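Local coordinates for protein putative NADP oxidoreductase BF3122 (Bacteroides fragilis, PDB 3D1L) that probably acts as an NADP-dependent oxidoreductase, with a Rossmann-type domain expected to hold the dinucleotide, at residues I13-A18 with L71-L76; G19-N24 with Q124-Q129; L25-Y30 with A51-A56; V132-I137 with S157-R162. All coordinates share one frame; numbering follows the deposited sequence. Where two conformers were deposited one is given.

Contact 1 (13-18 with 71-76) pairs two inner strands of the Rossmann sheet; contacts 2 and 3 use successive turns of helix 20-31, which follows the first of these strands. Their centres lie 12 to 13 Å from one another. Contact 3 closes within the chain span of contact 1, whereas the segments of contacts 1 and 2 alternate. Contact 4, last in sequence, joins two loops whose residues F134 and L159 pack back on helix 20-31; its centre is about 14 Å from that of contact 2, where F126 CE1 approaches F134 CZ. One helix is therefore covered by sheet, helix 44-53 and loops, and contacts 2 and 4 both reach the second subunit.

Contact 1: I13-A18 with L71-L76; sequences IVLIGA and LYIVSL
Strands 13-16 and 71-74 pair in parallel as inner neighbours of the sheet, with I13 beside L71, V14 beside Y72, L15 beside I73 and I16 beside V74. Their axes pass 4.6 Å apart at 21°. V14 and I16 supply every backbone bond from the first strand: V14 N reaches L71 O, I73 N reaches V14 O, I16 N reaches I73 O and S75 N reaches I16 O, all near-linear. The backbones of I13, L15 and G17 bond to strand 35-40 instead.

On one face I73 CD1 meets I13 CG2 at 3.7 Å and L15 CD2 at 4.0 Å, under A26 and L29 of helix 20-31. On the other, with Y72 CG beside its backbone N (chi1 -68°), the ring runs alongside V14, Y72 CD1 lying 3.5 Å from V14 CB, and the Y72 hydroxyl bonds to N66 O. I16 CG2 touches L76 CD1 at 3.8 Å.

At the strand ends, a water lies 2.9 Å from G17 O and 3.0 Å from I73 O, and also bonds S75 OG, itself bonded to T101. G17 CA sits 3.6 Å from S75 O with a positive phi (113°), consistent with the first glycine of a Rossmann-type GxGxxA turn.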
loop_
_atom_site.group_PDB
_atom_site.type_symbol
_atom_site.label_atom_id
_atom_site.label_comp_id
_atom_site.label_asym_id
_atom_site.label_seq_id
_atom_site.Cartn_x
_atom_site.Cartn_y
_atom_site.Cartn_z
ATOM N N ILE B 13 -15.664 4.335 31.392
ATOM C CA ILE B 13 -15.918 3.602 30.156
ATOM C C ILE B 13 -15.542 2.119 30.317
ATOM O O ILE B 13 -14.490 1.812 30.869
ATOM C CB ILE B 13 -15.101 4.227 28.978
ATOM C CG1 ILE B 13 -15.417 5.738 28.843
ATOM C CG2 ILE B 13 -15.326 3.443 27.687
ATOM C CD1 ILE B 13 -14.550 6.488 27.860
ATOM N N VAL B 14 -16.402 1.222 29.823
ATOM C CA VAL B 14 -16.076 -0.228 29.690
ATOM C C VAL B 14 -15.986 -0.622 28.201
ATOM O O VAL B 14 -16.805 -0.178 27.369
ATOM C CB VAL B 14 -17.107 -1.092 30.443
ATOM C CG1 VAL B 14 -16.914 -2.603 30.179
ATOM C CG2 VAL B 14 -17.061 -0.795 31.958
ATOM N N LEU B 15 -14.972 -1.421 27.854
ATOM C CA LEU B 15 -14.885 -1.974 26.501
ATOM C C LEU B 15 -15.271 -3.415 26.528
ATOM O O LEU B 15 -14.700 -4.194 27.308
ATOM C CB LEU B 15 -13.473 -1.830 25.919
ATOM C CG LEU B 15 -12.660 -0.530 26.081
ATOM C CD1 LEU B 15 -11.584 -0.638 25.047
ATOM C CD2 LEU B 15 -13.421 0.742 25.827
ATOM N N ILE B 16 -16.245 -3.777 25.687
ATOM C CA ILE B 16 -16.679 -5.154 25.524
ATOM C C ILE B 16 -16.114 -5.566 24.171
ATOM O O ILE B 16 -16.684 -5.239 23.104
ATOM C CB ILE B 16 -18.243 -5.335 25.584
ATOM C CG1 ILE B 16 -18.888 -4.781 26.881
ATOM C CG2 ILE B 16 -18.624 -6.772 25.402
ATOM C CD1 ILE B 16 -18.350 -5.334 28.195
ATOM N N GLY B 17 -14.975 -6.246 24.206
ATOM C CA GLY B 17 -14.238 -6.540 22.984
ATOM C C GLY B 17 -12.912 -5.779 22.977
ATOM O O GLY B 17 -12.862 -4.594 23.338
ATOM N N ALA B 18 -11.840 -6.455 22.565
ATOM C CA ALA B 18 -10.493 -5.915 22.711
ATOM C C ALA B 18 -9.671 -6.089 21.424
ATOM O O ALA B 18 -8.447 -6.191 21.503
ATOM C CB ALA B 18 -9.787 -6.583 23.896
ATOM N N LEU B 71 -20.544 4.424 29.946
ATOM C CA LEU B 71 -20.441 4.094 28.542
ATOM C C LEU B 71 -19.824 2.717 28.350
ATOM O O LEU B 71 -18.750 2.426 28.884
ATOM C CB LEU B 71 -19.630 5.167 27.790
ATOM C CG LEU B 71 -19.454 4.945 26.280
ATOM C CD1 LEU B 71 -20.805 5.074 25.576
ATOM C CD2 LEU B 71 -18.451 5.941 25.675
ATOM N N TYR B 72 -20.528 1.893 27.578
ATOM C CA TYR B 72 -20.098 0.571 27.214
ATOM C C TYR B 72 -19.872 0.523 25.703
ATOM O O TYR B 72 -20.818 0.674 24.914
ATOM C CB TYR B 72 -21.152 -0.442 27.645
ATOM C CG TYR B 72 -21.253 -0.548 29.158
ATOM C CD1 TYR B 72 -20.514 -1.513 29.844
ATOM C CD2 TYR B 72 -22.069 0.321 29.902
ATOM C CE1 TYR B 72 -20.576 -1.625 31.227
ATOM C CE2 TYR B 72 -22.150 0.203 31.298
ATOM C CZ TYR B 72 -21.389 -0.768 31.937
ATOM O OH TYR B 72 -21.418 -0.917 33.279
ATOM N N ILE B 73 -18.611 0.340 25.312
ATOM C CA ILE B 73 -18.233 0.304 23.896
ATOM C C ILE B 73 -18.076 -1.137 23.456
ATOM O O ILE B 73 -17.181 -1.846 23.928
ATOM C CB ILE B 73 -16.942 1.082 23.601
ATOM C CG1 ILE B 73 -17.062 2.541 24.093
ATOM C CG2 ILE B 73 -16.628 0.989 22.057
ATOM C CD1 ILE B 73 -15.786 3.342 24.003
ATOM N N VAL B 74 -18.979 -1.570 22.586
ATOM C CA VAL B 74 -19.074 -2.962 22.209
ATOM C C VAL B 74 -18.494 -3.138 20.811
ATOM O O VAL B 74 -18.960 -2.540 19.841
ATOM C CB VAL B 74 -20.534 -3.476 22.334
ATOM C CG1 VAL B 74 -20.629 -4.950 22.032
ATOM C CG2 VAL B 74 -21.110 -3.139 23.746
ATOM N N SER B 75 -17.421 -3.926 20.750
ATOM C CA SER B 75 -16.731 -4.253 19.505
ATOM C C SER B 75 -16.701 -5.762 19.368
ATOM O O SER B 75 -15.698 -6.402 19.688
ATOM C CB SER B 75 -15.290 -3.737 19.549
ATOM O OG SER B 75 -15.237 -2.335 19.619
ATOM N N LEU B 76 -17.789 -6.353 18.929
ATOM C CA LEU B 76 -17.850 -7.795 18.835
ATOM C C LEU B 76 -18.442 -8.206 17.486
ATOM O O LEU B 76 -19.202 -7.447 16.880
ATOM C CB LEU B 76 -18.667 -8.377 20.003
ATOM C CG LEU B 76 -18.086 -8.423 21.430
ATOM C CD1 LEU B 76 -19.068 -9.068 22.425
ATOM C CD2 LEU B 76 -16.735 -9.142 21.494
HETATM O O HOH W 1 -14.690 -2.590 22.430
#

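Contact 2: G19-N24 with Q124-Q129; sequences GNLATN and QTFSKQ. With MPR (2-mercapto-propion aldehyde), chain E.
N24 ND2 makes a direct hydrogen bond between the segments, to S127 O at 3.0 Å and 172°. The acceptor lies in the N24 amide plane, whereas the donor stands well above the S127 carbonyl plane. The same nitrogen bonds N20 O at 2.9 Å, so two bonds fix the amide. Nearby, T23 OG1 donates to G19 O at 2.7 Å, the T23 amide reaching it from the opposite carbonyl face.

Apolar contacts centre on F126, whose ring is flanked obliquely by N24 CB, 3.5 Å from CD1, and by L21 CB, 3.7 Å from CD2. G19 is the N-cap of helix 20-31, and G19 and A22 fit the Rossmann-type GxGxxA pattern, which in dinucleotide-binding folds lies at the cofactor phosphates. The extended K128 chain crosses this helix start at about a right angle to N20 and T23, its CG 3.4 Å from N20 OD1 and its CE 3.7 Å from G19 C.

One water joins N20 OD1 to K128 N, weakly at the latter, and another lies near N24 OD1 and K128 O. At the far end, T125 N lies 3.3 Å from S3 of the bound 2-mercapto-propion aldehyde, while T125 OG1 bonds K216 of the second subunit.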
loop_
_atom_site.group_PDB
_atom_site.type_symbol
_atom_site.label_atom_id
_atom_site.label_comp_id
_atom_site.label_asym_id
_atom_site.label_seq_id
_atom_site.Cartn_x
_atom_site.Cartn_y
_atom_site.Cartn_z
ATOM N N GLY B 19 -10.340 -6.108 20.260
ATOM C CA GLY B 19 -9.683 -6.356 18.966
ATOM C C GLY B 19 -8.930 -5.128 18.490
ATOM O O GLY B 19 -8.607 -4.249 19.311
ATOM N N ASN B 20 -8.687 -5.037 17.177
ATOM C CA ASN B 20 -7.861 -3.960 16.582
ATOM C C ASN B 20 -8.404 -2.563 16.796
ATOM O O ASN B 20 -7.703 -1.698 17.309
ATOM C CB ASN B 20 -7.640 -4.184 15.087
ATOM C CG ASN B 20 -6.847 -5.440 14.787
ATOM O OD1 ASN B 20 -6.179 -5.995 15.651
ATOM N ND2 ASN B 20 -6.930 -5.897 13.549
ATOM N N LEU B 21 -9.660 -2.355 16.416
ATOM C CA LEU B 21 -10.356 -1.069 16.568
ATOM C C LEU B 21 -10.466 -0.699 18.030
ATOM O O LEU B 21 -10.150 0.423 18.418
ATOM C CB LEU B 21 -11.752 -1.116 15.887
ATOM C CG LEU B 21 -12.705 0.107 15.957
ATOM C CD1 LEU B 21 -13.739 0.070 14.821
ATOM C CD2 LEU B 21 -13.405 0.258 17.309
ATOM N N ALA B 22 -10.891 -1.644 18.865
ATOM C CA ALA B 22 -11.071 -1.362 20.289
ATOM C C ALA B 22 -9.733 -0.981 20.963
ATOM O O ALA B 22 -9.685 -0.054 21.768
ATOM C CB ALA B 22 -11.736 -2.546 20.984
ATOM N N THR B 23 -8.656 -1.674 20.610
ATOM C CA THR B 23 -7.320 -1.385 21.133
ATOM C C THR B 23 -6.917 0.056 20.829
ATOM O O THR B 23 -6.556 0.814 21.731
ATOM C CB THR B 23 -6.294 -2.402 20.558
ATOM O OG1 THR B 23 -6.590 -3.711 21.075
ATOM C CG2 THR B 23 -4.849 -2.031 20.893
ATOM N N ASN B 24 -7.035 0.449 19.569
ATOM C CA ASN B 24 -6.699 1.799 19.158
ATOM C C ASN B 24 -7.627 2.861 19.761
ATOM O O ASN B 24 -7.166 3.888 20.230
ATOM C CB ASN B 24 -6.679 1.887 17.623
ATOM C CG ASN B 24 -5.418 1.263 17.018
ATOM O OD1 ASN B 24 -4.343 1.862 17.056
ATOM N ND2 ASN B 24 -5.547 0.054 16.461
ATOM N N GLN B 124 -11.496 3.623 9.886
ATOM C CA GLN B 124 -10.073 3.641 9.604
ATOM C C GLN B 124 -9.639 2.199 9.652
ATOM O O GLN B 124 -10.297 1.379 10.272
ATOM C CB GLN B 124 -9.317 4.479 10.664
ATOM C CG GLN B 124 -7.817 4.760 10.395
ATOM C CD GLN B 124 -7.543 5.197 8.964
ATOM O OE1 GLN B 124 -7.602 4.387 8.034
ATOM N NE2 GLN B 124 -7.261 6.483 8.776
ATOM N N THR B 125 -8.537 1.890 8.988
ATOM C CA THR B 125 -7.951 0.579 9.073
ATOM C C THR B 125 -7.132 0.550 10.379
ATOM O O THR B 125 -6.315 1.449 10.642
ATOM C CB THR B 125 -7.160 0.268 7.788
ATOM O OG1 THR B 125 -6.529 -0.999 7.887
ATOM C CG2 THR B 125 -6.124 1.333 7.485
ATOM N N PHE B 126 -7.384 -0.447 11.223
ATOM C CA PHE B 126 -6.720 -0.505 12.552
ATOM C C PHE B 126 -5.945 -1.790 12.693
ATOM O O PHE B 126 -6.372 -2.821 12.211
ATOM C CB PHE B 126 -7.743 -0.463 13.693
ATOM C CG PHE B 126 -8.461 0.849 13.832
ATOM C CD1 PHE B 126 -7.795 1.988 14.295
ATOM C CD2 PHE B 126 -9.799 0.946 13.511
ATOM C CE1 PHE B 126 -8.453 3.170 14.444
ATOM C CE2 PHE B 126 -10.467 2.143 13.659
ATOM C CZ PHE B 126 -9.800 3.253 14.127
ATOM N N SER B 127 -4.809 -1.731 13.359
ATOM C CA SER B 127 -4.037 -2.924 13.684
ATOM C C SER B 127 -3.481 -2.664 15.063
ATOM O O SER B 127 -3.217 -1.518 15.413
ATOM C CB SER B 127 -2.883 -3.143 12.697
ATOM O OG SER B 127 -3.356 -3.578 11.424
ATOM N N LYS B 128 -3.316 -3.723 15.841
ATOM C CA LYS B 128 -2.853 -3.606 17.224
ATOM C C LYS B 128 -1.437 -3.042 17.350
ATOM O O LYS B 128 -1.185 -2.186 18.198
ATOM C CB LYS B 128 -2.938 -4.959 17.941
ATOM C CG LYS B 128 -4.339 -5.261 18.427
ATOM C CD LYS B 128 -4.378 -6.513 19.246
ATOM C CE LYS B 128 -5.807 -7.013 19.347
ATOM N NZ LYS B 128 -5.854 -8.406 19.880
ATOM N N GLN B 129 -0.539 -3.505 16.489
ATOM C CA GLN B 129 0.878 -3.149 16.511
ATOM C C GLN B 129 1.175 -1.808 15.828
ATOM O O GLN B 129 2.340 -1.479 15.593
ATOM C CB GLN B 129 1.705 -4.220 15.780
ATOM C CG GLN B 129 1.316 -5.677 16.015
ATOM C CD GLN B 129 1.876 -6.604 14.936
ATOM O OE1 GLN B 129 1.150 -7.414 14.355
ATOM N NE2 GLN B 129 3.173 -6.476 14.658
HETATM C C1 MPR E . -13.657 -1.724 6.890
HETATM O O MPR E . -13.688 -2.971 6.686
HETATM C C2 MPR E . -12.702 -0.733 6.296
HETATM C C3 MPR E . -12.521 0.586 7.033
HETATM S S3 MPR E . -10.880 1.311 6.726
HETATM O O HOH W 2 -3.468 -6.845 14.460
HETATM O O HOH W 3 -2.036 0.458 18.305
#

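Contact 3: L25-Y30 with A51-A56; sequences LAKALY and AQKVEA
A26 opens the contact from helix 20-31, its CB 4.1 Å from V54 CG1, a methyl that also packs against A26 O. K27 follows with its aliphatic part: CD comes within 4.4 Å of K53 CD, and K27 NZ and K53 NZ remain 5.0 Å apart. E131 forms a salt bridge with K27 NZ, which would offset the likely repulsion between the lysines.

One turn after A26, Y30 carries most of the contact. Its CG is anti to the backbone N (chi1 170°), swinging the ring across residues 53-55. V54 CA then lies over one ring face, 3.8 Å from the centroid and 15° off the normal, a CH-pi contact. On that face too, K53 O stands 3.4 Å from CE2, while Y30 CB rests 3.8 Å from V54 CG1. At the ring edge Y30 OH donates a short 2.5 Å hydrogen bond to E55 OE1 from above the carboxylate plane, ring and carboxylate nearly perpendicular (83°).

Y30 and V54 also touch I36 of strand 35-40. Helix 20-31 thus packs against the end of helix 44-53 and the residues after it, on one side of the sheet, as in consecutive beta-alpha-beta crossovers of a Rossmann fold.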
loop_
_atom_site.group_PDB
_atom_site.type_symbol
_atom_site.label_atom_id
_atom_site.label_comp_id
_atom_site.label_asym_id
_atom_site.label_seq_id
_atom_site.Cartn_x
_atom_site.Cartn_y
_atom_site.Cartn_z
ATOM N N LEU B 25 -8.929 2.597 19.755
ATOM C CA LEU B 25 -9.896 3.514 20.336
ATOM C C LEU B 25 -9.674 3.625 21.833
ATOM O O LEU B 25 -9.789 4.691 22.386
ATOM C CB LEU B 25 -11.330 3.065 20.043
ATOM C CG LEU B 25 -12.494 3.893 20.603
ATOM C CD1 LEU B 25 -12.437 5.383 20.175
ATOM C CD2 LEU B 25 -13.826 3.295 20.187
ATOM N N ALA B 26 -9.363 2.522 22.500
ATOM C CA ALA B 26 -9.073 2.599 23.949
ATOM C C ALA B 26 -7.839 3.425 24.255
ATOM O O ALA B 26 -7.864 4.224 25.173
ATOM C CB ALA B 26 -8.975 1.195 24.589
ATOM N N LYS B 27 -6.772 3.250 23.483
ATOM C CA LYS B 27 -5.532 4.015 23.703
ATOM C C LYS B 27 -5.726 5.531 23.507
ATOM O O LYS B 27 -5.238 6.325 24.300
ATOM C CB LYS B 27 -4.400 3.488 22.813
ATOM C CG LYS B 27 -3.807 2.139 23.301
ATOM C CD LYS B 27 -3.110 1.360 22.148
ATOM C CE LYS B 27 -1.715 1.875 21.831
ATOM N NZ LYS B 27 -0.942 0.969 20.914
ATOM N N ALA B 28 -6.480 5.911 22.472
ATOM C CA ALA B 28 -6.768 7.303 22.190
ATOM C C ALA B 28 -7.594 7.941 23.321
ATOM O O ALA B 28 -7.304 9.064 23.734
ATOM C CB ALA B 28 -7.462 7.436 20.852
ATOM N N LEU B 29 -8.595 7.216 23.835
ATOM C CA LEU B 29 -9.370 7.689 25.002
ATOM C C LEU B 29 -8.509 7.865 26.249
ATOM O O LEU B 29 -8.570 8.903 26.885
ATOM C CB LEU B 29 -10.525 6.747 25.297
ATOM C CG LEU B 29 -11.631 6.704 24.230
ATOM C CD1 LEU B 29 -12.447 5.397 24.353
ATOM C CD2 LEU B 29 -12.503 7.941 24.370
ATOM N N TYR B 30 -7.728 6.833 26.585
ATOM C CA TYR B 30 -6.739 6.839 27.685
ATOM C C TYR B 30 -5.715 7.992 27.613
ATOM O O TYR B 30 -5.409 8.641 28.625
ATOM C CB TYR B 30 -6.034 5.468 27.704
ATOM C CG TYR B 30 -4.838 5.346 28.589
ATOM C CD1 TYR B 30 -4.980 5.230 29.972
ATOM C CD2 TYR B 30 -3.552 5.312 28.047
ATOM C CE1 TYR B 30 -3.889 5.100 30.787
ATOM C CE2 TYR B 30 -2.448 5.181 28.854
ATOM C CZ TYR B 30 -2.615 5.074 30.225
ATOM O OH TYR B 30 -1.522 4.946 31.049
ATOM N N ALA B 51 -5.807 -4.264 28.606
ATOM C CA ALA B 51 -5.984 -3.660 29.939
ATOM C C ALA B 51 -4.710 -3.057 30.497
ATOM O O ALA B 51 -4.732 -2.023 31.175
ATOM C CB ALA B 51 -6.555 -4.681 30.909
ATOM N N GLN B 52 -3.587 -3.702 30.226
ATOM C CA GLN B 52 -2.293 -3.187 30.682
ATOM C C GLN B 52 -1.923 -1.887 30.010
ATOM O O GLN B 52 -1.204 -1.071 30.596
ATOM C CB GLN B 52 -1.196 -4.146 30.319
ATOM C CG GLN B 52 -1.075 -5.311 31.193
ATOM C CD GLN B 52 0.060 -6.175 30.717
ATOM O OE1 GLN B 52 -0.102 -7.382 30.543
ATOM N NE2 GLN B 52 1.221 -5.544 30.455
ATOM N N LYS B 53 -2.361 -1.717 28.759
ATOM C CA LYS B 53 -2.017 -0.523 28.003
ATOM C C LYS B 53 -2.752 0.712 28.534
ATOM O O LYS B 53 -2.260 1.830 28.411
ATOM C CB LYS B 53 -2.302 -0.725 26.511
ATOM C CG LYS B 53 -1.328 -1.698 25.824
ATOM C CD LYS B 53 -1.900 -2.207 24.501
ATOM C CE LYS B 53 -1.007 -3.270 23.842
ATOM N NZ LYS B 53 -1.659 -3.721 22.554
ATOM N N VAL B 54 -3.917 0.505 29.137
ATOM C CA VAL B 54 -4.808 1.611 29.461
ATOM C C VAL B 54 -5.140 1.584 30.933
ATOM O O VAL B 54 -6.151 2.177 31.374
ATOM C CB VAL B 54 -6.119 1.577 28.631
ATOM C CG1 VAL B 54 -5.816 1.749 27.123
ATOM C CG2 VAL B 54 -6.896 0.283 28.889
ATOM N N GLU B 55 -4.275 0.884 31.673
ATOM C CA GLU B 55 -4.348 0.739 33.126
ATOM C C GLU B 55 -5.720 0.359 33.640
ATOM O O GLU B 55 -6.218 1.001 34.553
ATOM C CB GLU B 55 -3.835 2.024 33.824
ATOM C CG GLU B 55 -2.361 2.272 33.541
ATOM C CD GLU B 55 -1.857 3.558 34.125
ATOM O OE1 GLU B 55 -2.044 4.631 33.493
ATOM O OE2 GLU B 55 -1.236 3.491 35.207
ATOM N N ALA B 56 -6.299 -0.699 33.075
ATOM C CA ALA B 56 -7.683 -1.132 33.364
ATOM C C ALA B 56 -7.710 -2.508 33.970
ATOM O O ALA B 56 -6.764 -3.268 33.786
ATOM C CB ALA B 56 -8.498 -1.174 32.053
#

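Contact 4: V132-I137 with S157-R162; sequences VDFKEI and STLSNR
One serine hydroxyl serves both loops: S160 OG donates to I137 O at a short 2.5 Å and accepts a hydrogen bond from R162 N at 2.8 Å. The second bond defines an ST turn; the first ties it to the loop entering strand 139-143, so neighbouring strands 139-143 and 163-165 start from linked loops. The hydroxyl reaches I137 because OG is anti to S160 N (chi1 170°), the donor tilted 28° from the carbonyl plane. Beside it, N161 N bonds K135 O at 2.8 Å.

F134 CB lies 3.6 Å from L159 O, while its ring carries I137 CD1 over the centre of one face and packs on N24 and A28 of helix 20-31. L159 leans on the same helix through L25 and L29. E136 and R162 stay beyond salt-bridge range, their flat groups perpendicular; in one of two conformers R162 NH2 is placed for a salt bridge with D204 of the second subunit.

K135, bent at chi2 (-73°), folds back so that its CD touches L159 O at 3.6 Å. Its NZ donates to a water at 2.8 Å, which in turn donates hydrogen bonds to N161 OD1 (2.8 Å) and S157 O (3.1 Å).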
loop_
_atom_site.group_PDB
_atom_site.type_symbol
_atom_site.label_atom_id
_atom_site.label_comp_id
_atom_site.label_asym_id
_atom_site.label_seq_id
_atom_site.Cartn_x
_atom_site.Cartn_y
_atom_site.Cartn_z
ATOM N N VAL B 132 -2.106 5.091 15.231
ATOM C CA VAL B 132 -2.710 6.003 14.250
ATOM C C VAL B 132 -3.131 7.300 14.895
ATOM O O VAL B 132 -3.582 7.313 16.033
ATOM C CB VAL B 132 -3.949 5.409 13.503
ATOM C CG1 VAL B 132 -3.532 4.283 12.632
ATOM C CG2 VAL B 132 -5.014 4.955 14.467
ATOM N N ASP B 133 -2.987 8.388 14.146
ATOM C CA ASP B 133 -3.492 9.663 14.573
ATOM C C ASP B 133 -5.017 9.676 14.428
ATOM O O ASP B 133 -5.564 9.738 13.295
ATOM C CB ASP B 133 -2.855 10.777 13.744
ATOM C CG ASP B 133 -2.918 12.131 14.441
ATOM O OD1 ASP B 133 -3.348 12.188 15.632
ATOM O OD2 ASP B 133 -2.515 13.132 13.794
ATOM N N PHE B 134 -5.696 9.588 15.573
ATOM C CA PHE B 134 -7.142 9.800 15.638
ATOM C C PHE B 134 -7.647 11.168 15.164
ATOM O O PHE B 134 -8.805 11.272 14.744
ATOM C CB PHE B 134 -7.672 9.484 17.030
ATOM C CG PHE B 134 -8.187 8.100 17.149
ATOM C CD1 PHE B 134 -7.297 7.024 17.259
ATOM C CD2 PHE B 134 -9.552 7.858 17.092
ATOM C CE1 PHE B 134 -7.771 5.737 17.345
ATOM C CE2 PHE B 134 -10.049 6.564 17.168
ATOM C CZ PHE B 134 -9.161 5.501 17.292
ATOM N N LYS B 135 -6.791 12.196 15.197
ATOM C CA LYS B 135 -7.211 13.543 14.784
ATOM C C LYS B 135 -7.873 13.571 13.406
ATOM O O LYS B 135 -8.854 14.300 13.201
ATOM C CB LYS B 135 -6.081 14.577 14.870
ATOM C CG LYS B 135 -5.654 14.904 16.319
ATOM C CD LYS B 135 -6.689 15.753 17.072
ATOM C CE LYS B 135 -6.405 15.773 18.586
ATOM N NZ LYS B 135 -7.337 16.666 19.335
ATOM N N GLU B 136 -7.380 12.763 12.475
ATOM C CA GLU B 136 -7.984 12.780 11.145
ATOM C C GLU B 136 -8.910 11.605 10.770
ATOM O O GLU B 136 -9.273 11.452 9.602
ATOM C CB GLU B 136 -6.927 13.071 10.083
ATOM C CG GLU B 136 -6.536 14.562 10.081
ATOM C CD GLU B 136 -7.696 15.497 9.693
ATOM O OE1 GLU B 136 -8.139 15.425 8.529
ATOM O OE2 GLU B 136 -8.151 16.314 10.530
ATOM N N ILE B 137 -9.324 10.833 11.768
ATOM C CA ILE B 137 -10.237 9.712 11.564
ATOM C C ILE B 137 -11.713 10.153 11.490
ATOM O O ILE B 137 -12.250 10.739 12.437
ATOM C CB ILE B 137 -10.019 8.558 12.617
ATOM C CG1 ILE B 137 -8.562 8.047 12.532
ATOM C CG2 ILE B 137 -10.979 7.410 12.349
ATOM C CD1 ILE B 137 -8.187 6.946 13.540
ATOM N N SER B 157 -15.172 14.127 19.640
ATOM C CA SER B 157 -14.475 15.395 19.313
ATOM C C SER B 157 -13.176 15.649 20.084
ATOM O O SER B 157 -12.341 16.428 19.629
ATOM C CB SER B 157 -15.409 16.597 19.491
ATOM O OG SER B 157 -16.507 16.495 18.593
ATOM N N THR B 158 -13.007 15.014 21.248
ATOM C CA THR B 158 -11.746 15.125 21.980
ATOM C C THR B 158 -10.671 14.328 21.222
ATOM O O THR B 158 -9.482 14.546 21.408
ATOM C CB THR B 158 -11.844 14.661 23.462
ATOM O OG1 THR B 158 -12.060 13.252 23.523
ATOM C CG2 THR B 158 -12.992 15.344 24.193
ATOM N N LEU B 159 -11.100 13.430 20.343
ATOM C CA LEU B 159 -10.160 12.527 19.665
ATOM C C LEU B 159 -9.891 12.907 18.212
ATOM O O LEU B 159 -8.742 12.866 17.765
ATOM C CB LEU B 159 -10.644 11.073 19.730
ATOM C CG LEU B 159 -11.037 10.429 21.064
ATOM C CD1 LEU B 159 -11.558 9.012 20.824
ATOM C CD2 LEU B 159 -9.902 10.424 22.114
ATOM N N SER B 160 -10.968 13.232 17.495
ATOM C CA SER B 160 -10.965 13.468 16.072
ATOM C C SER B 160 -11.509 14.870 15.733
ATOM O O SER B 160 -12.456 15.362 16.371
ATOM C CB SER B 160 -11.848 12.418 15.397
ATOM O OG SER B 160 -12.077 12.728 14.021
ATOM N N ASN B 161 -10.923 15.495 14.717
ATOM C CA ASN B 161 -11.485 16.723 14.132
ATOM C C ASN B 161 -12.533 16.460 13.055
ATOM O O ASN B 161 -13.002 17.405 12.426
ATOM C CB ASN B 161 -10.378 17.548 13.480
ATOM C CG ASN B 161 -9.336 18.009 14.467
ATOM O OD1 ASN B 161 -9.651 18.362 15.601
ATOM N ND2 ASN B 161 -8.076 18.025 14.029
ATOM N N ARG B 162 -12.852 15.182 12.822
ATOM C CA ARG B 162 -13.800 14.792 11.775
ATOM C C ARG B 162 -14.939 13.955 12.339
ATOM O O ARG B 162 -15.060 12.766 12.058
ATOM C CB ARG B 162 -13.091 14.052 10.629
ATOM C CG ARG B 162 -12.500 14.966 9.549
ATOM C CD ARG B 162 -12.068 14.154 8.318
ATOM N NE ARG B 162 -11.926 14.966 7.107
ATOM C CZ ARG B 162 -12.771 14.957 6.076
ATOM N NH1 ARG B 162 -13.841 14.168 6.076
ATOM N NH2 ARG B 162 -12.541 15.742 5.031
HETATM O O HOH W 4 -9.784 16.905 18.028
#